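Importin-95 (Chaetomium thermophilum, PDB 4XRI) probably carries protein cargo into the nucleus as an importin-beta transport receptor and probably binds a small GTPase. Local coordinates at residues L655-G660 / N692-L697; C668-I672 / F710-I714. The protein carries 2 engineered substitutions. All blocks are in the same frame, centred on the assembly; numbering follows the deposited sequence.

Overall arrangement
Both contacts lie in the C-terminal half of the HEAT-repeat solenoid, with centres about 10 Å apart. Interaction 1 joins helix 648-660 to helix 690-701; interaction 2 joins helix 665-682 to helix 711-725. Their segments alternate along the chain, and each contact links helices that are next but one in sequence. The two touch directly: Leu659 and Ala658 of interaction 1 pack on Ile672 and Ala671 of interaction 2. Interaction 1, partly buried and about 30 Å from the chain centre, is aromatic with a polar outer margin. Interaction 2, about 21 Å from that centre, is buried and relies on aliphatic and sulfur-aromatic packing.

Interaction 1 (L655-G660 / N692-L697); sequences LYNALG and NFMNYL
Tyr656 lies between three side chains of segment 692-697: Asn692 at its hydroxyl end, Phe693 at one edge and Tyr696 beside its root. The two helical segments run nearly parallel, their axes 9.7 Å apart. CE1 of Phe693 comes to the edge of the Tyr656 ring, 3.5 Å from Tyr656 CE1, with the ring planes steeply inclined at 68°. The Tyr696 ring is nearly parallel to that of Tyr656, yet slid so far that the two barely overlap; instead Tyr696 CE2 rests 3.5 Å from Tyr656 CB. One face of Tyr696, near its rim, receives the backbone oxygen of Tyr656, which lies 3.3 Å from Tyr696 CE1. Gly660 CA also packs against this ring. With CG placed beside the backbone N (chi1 -63°), the Tyr656 ring extends along the interface to Asn692, whose ND2 donates a bent hydrogen bond to Tyr656 OH (3.1 Å, 142°), with the hydroxyl lying somewhat out of the Asn692 amide plane. On the buried side, Leu655 CD2 meets Phe693 CE1 at 3.7 Å, while Leu659 lies between Phe693 and Tyr696. Leu674 and Val675 of helix 665-682, the helix between these two in the chain, continue this apolar packing. The aromatic cluster thus combines an apolar inner side with a polar margin, where a single hydrogen bond between the segments probably helps hold the Tyr656 ring end in place.

Interaction 2 (C668-I672 / F710-I714); sequences CSMAI and FKPAI
Ile672 drives its CD1 into the angle between Phe710 and Ile714, making a tightly packed apolar part of the contact. This methyl sits 3.7 Å from Ile714 CG1 and 3.9 Å from Phe710 CB; CG1 beside the backbone N (chi1 -60°) and an extended chi2 of 168° carry it there. The other branch, CG2, lies against helix 711-725, 3.6 Å from Ala713 O and 4.0 Å from Ala713 CB. Toward the other end, Cys668 reaches over one face of the Phe710 ring. Its SG stands 4.0 Å from the Phe710 centroid and 16° off the normal, a sulfur-aromatic contact, while Cys668 CB packs 3.7 Å from Phe710 CE1. Leu659 of helix 648-660 and Asn700 of helix 690-701 help enclose this buried part. The looser, partly exposed side is at Ser669, with Ala713 at the margin of the tight part. Here Ser669 OG approaches the edge of Phe710, 3.4 Å from Phe710 CD1, and has a weak hydrogen bond to Pro665 O within its own helix. The Phe710 backbone N is bonded to Asn708 OD1. Cohesion between these segments of the solenoid therefore comes from shape and dispersion, with sulfur over the ring face and a hydroxyl at its edge, where the polarised aromatic hydrogens probably favour oxygen.

Interaction 1 (L655-G660 / N692-L697)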
# COMPACT_ATOMS: atom_id res chain seq x y z
N LEU A 655 15.45 15.73 20.97
CA LEU A 655 15.16 16.07 19.59
C LEU A 655 16.41 15.96 18.72
O LEU A 655 16.36 15.40 17.63
CB LEU A 655 14.58 17.48 19.50
CG LEU A 655 14.18 17.97 18.11
CD1 LEU A 655 13.26 16.97 17.43
CD2 LEU A 655 13.52 19.34 18.19
N TYR A 656 17.52 16.50 19.22
CA TYR A 656 18.80 16.41 18.53
C TYR A 656 19.18 14.96 18.23
O TYR A 656 19.59 14.63 17.12
CB TYR A 656 19.92 17.05 19.37
CG TYR A 656 19.75 18.53 19.62
CD1 TYR A 656 19.05 19.34 18.73
CD2 TYR A 656 20.31 19.13 20.74
CE1 TYR A 656 18.90 20.69 18.96
CE2 TYR A 656 20.17 20.48 20.98
CZ TYR A 656 19.47 21.26 20.08
OH TYR A 656 19.33 22.61 20.32
N ASN A 657 19.02 14.10 19.23
CA ASN A 657 19.42 12.71 19.12
C ASN A 657 18.59 11.95 18.10
O ASN A 657 19.10 11.11 17.36
CB ASN A 657 19.33 12.02 20.48
CG ASN A 657 20.22 10.80 20.57
OD1 ASN A 657 19.74 9.67 20.54
ND2 ASN A 657 21.53 11.02 20.67
N ALA A 658 17.30 12.26 18.06
CA ALA A 658 16.40 11.68 17.07
C ALA A 658 16.78 12.15 15.67
O ALA A 658 16.75 11.38 14.71
CB ALA A 658 14.96 12.03 17.38
N LEU A 659 17.14 13.43 15.57
CA LEU A 659 17.56 14.02 14.30
C LEU A 659 18.81 13.36 13.74
O LEU A 659 18.91 13.13 12.53
CB LEU A 659 17.81 15.52 14.47
CG LEU A 659 16.60 16.46 14.42
CD1 LEU A 659 17.03 17.87 14.81
CD2 LEU A 659 15.97 16.45 13.04
N GLY A 660 19.76 13.05 14.61
CA GLY A 660 21.05 12.54 14.18
C GLY A 660 21.08 11.05 13.91
O GLY A 660 22.08 10.52 13.41
N ASN A 692 21.93 24.50 16.04
CA ASN A 692 22.01 23.08 16.32
C ASN A 692 21.15 22.28 15.34
O ASN A 692 21.57 21.23 14.86
CB ASN A 692 21.58 22.78 17.76
CG ASN A 692 22.65 23.14 18.77
OD1 ASN A 692 23.84 22.97 18.51
ND2 ASN A 692 22.23 23.63 19.93
N PHE A 693 19.96 22.80 15.05
CA PHE A 693 19.08 22.20 14.07
C PHE A 693 19.76 22.11 12.71
O PHE A 693 19.82 21.04 12.11
CB PHE A 693 17.78 23.00 13.93
CG PHE A 693 16.87 22.90 15.13
CD1 PHE A 693 16.96 21.82 16.00
CD2 PHE A 693 15.93 23.88 15.38
CE1 PHE A 693 16.13 21.73 17.10
CE2 PHE A 693 15.09 23.79 16.47
CZ PHE A 693 15.19 22.72 17.33
N MET A 694 20.28 23.24 12.24
CA MET A 694 20.94 23.32 10.94
C MET A 694 22.10 22.33 10.83
O MET A 694 22.26 21.67 9.80
CB MET A 694 21.44 24.74 10.67
CG MET A 694 20.33 25.75 10.40
SD MET A 694 19.36 25.35 8.94
CE MET A 694 20.60 25.50 7.65
N ASN A 695 22.89 22.23 11.89
CA ASN A 695 24.02 21.30 11.91
C ASN A 695 23.58 19.85 11.71
O ASN A 695 24.20 19.11 10.95
CB ASN A 695 24.80 21.44 13.22
CG ASN A 695 25.63 22.70 13.27
OD1 ASN A 695 25.88 23.34 12.25
ND2 ASN A 695 26.08 23.06 14.46
N TYR A 696 22.50 19.47 12.39
CA TYR A 696 21.97 18.11 12.24
C TYR A 696 21.32 17.90 10.88
O TYR A 696 21.51 16.85 10.25
CB TYR A 696 20.95 17.81 13.35
CG TYR A 696 21.58 17.33 14.63
CD1 TYR A 696 21.99 16.01 14.78
CD2 TYR A 696 21.76 18.19 15.71
CE1 TYR A 696 22.57 15.56 15.95
CE2 TYR A 696 22.34 17.75 16.88
CZ TYR A 696 22.74 16.44 17.00
OH TYR A 696 23.31 16.00 18.17
N LEU A 697 20.57 18.89 10.42
CA LEU A 697 19.91 18.82 9.12
C LEU A 697 20.94 18.73 7.99
O LEU A 697 20.83 17.87 7.11
CB LEU A 697 19.00 20.02 8.90
CG LEU A 697 17.79 20.15 9.84
CD1 LEU A 697 17.05 21.45 9.59
CD2 LEU A 697 16.85 18.95 9.69

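Interaction 2 (C668-I672 / F710-I714)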
# COMPACT_ATOMS: atom_id res chain seq x y z
N CYS A 668 13.48 9.59 12.79
CA CYS A 668 14.29 10.67 12.24
C CYS A 668 13.39 11.63 11.47
O CYS A 668 13.47 12.84 11.65
CB CYS A 668 15.38 10.12 11.32
SG CYS A 668 16.56 11.37 10.72
N SER A 669 12.53 11.07 10.62
CA SER A 669 11.57 11.87 9.87
C SER A 669 10.64 12.64 10.80
O SER A 669 10.31 13.80 10.54
CB SER A 669 10.75 10.98 8.92
OG SER A 669 11.52 10.63 7.78
N MET A 670 10.21 11.99 11.88
CA MET A 670 9.36 12.63 12.88
C MET A 670 10.09 13.78 13.56
O MET A 670 9.50 14.81 13.87
CB MET A 670 8.91 11.61 13.92
CG MET A 670 7.96 12.17 14.97
SD MET A 670 6.38 12.67 14.28
CE MET A 670 5.60 11.08 14.02
N ALA A 671 11.39 13.59 13.80
CA ALA A 671 12.21 14.61 14.43
C ALA A 671 12.32 15.85 13.55
O ALA A 671 12.26 16.98 14.04
CB ALA A 671 13.60 14.05 14.73
N ILE A 672 12.50 15.64 12.25
CA ILE A 672 12.57 16.74 11.29
C ILE A 672 11.25 17.50 11.27
O ILE A 672 11.24 18.73 11.22
CB ILE A 672 12.89 16.23 9.88
CG1 ILE A 672 14.25 15.51 9.88
CG2 ILE A 672 12.90 17.38 8.89
CD1 ILE A 672 14.52 14.73 8.61
N PHE A 710 15.16 11.74 3.44
CA PHE A 710 14.86 12.79 4.40
C PHE A 710 14.93 14.18 3.79
O PHE A 710 14.42 15.14 4.37
CB PHE A 710 15.82 12.72 5.59
CG PHE A 710 15.85 11.38 6.28
CD1 PHE A 710 14.77 10.95 7.03
CD2 PHE A 710 16.96 10.57 6.19
CE1 PHE A 710 14.79 9.72 7.66
CE2 PHE A 710 16.99 9.34 6.82
CZ PHE A 710 15.91 8.92 7.56
N LYS A 711 15.54 14.30 2.61
CA LYS A 711 15.83 15.61 2.03
C LYS A 711 14.60 16.50 1.78
O LYS A 711 14.64 17.68 2.11
CB LYS A 711 16.60 15.45 0.72
CG LYS A 711 17.11 16.77 0.15
CD LYS A 711 17.94 16.59 -1.11
CE LYS A 711 19.31 16.02 -0.80
NZ LYS A 711 20.16 15.96 -2.02
N PRO A 712 13.49 15.96 1.22
CA PRO A 712 12.33 16.84 1.01
C PRO A 712 11.84 17.53 2.28
O PRO A 712 11.57 18.73 2.25
CB PRO A 712 11.26 15.88 0.47
CG PRO A 712 12.03 14.81 -0.21
CD PRO A 712 13.26 14.62 0.63
N ALA A 713 11.74 16.79 3.38
CA ALA A 713 11.29 17.36 4.64
C ALA A 713 12.34 18.29 5.24
O ALA A 713 12.02 19.27 5.91
CB ALA A 713 10.94 16.26 5.62
N ILE A 714 13.61 17.98 4.99
CA ILE A 714 14.72 18.79 5.49
C ILE A 714 14.73 20.17 4.82
O ILE A 714 15.00 21.19 5.47
CB ILE A 714 16.07 18.09 5.26
CG1 ILE A 714 16.23 16.92 6.23
CG2 ILE A 714 17.23 19.06 5.42
CD1 ILE A 714 17.48 16.10 5.99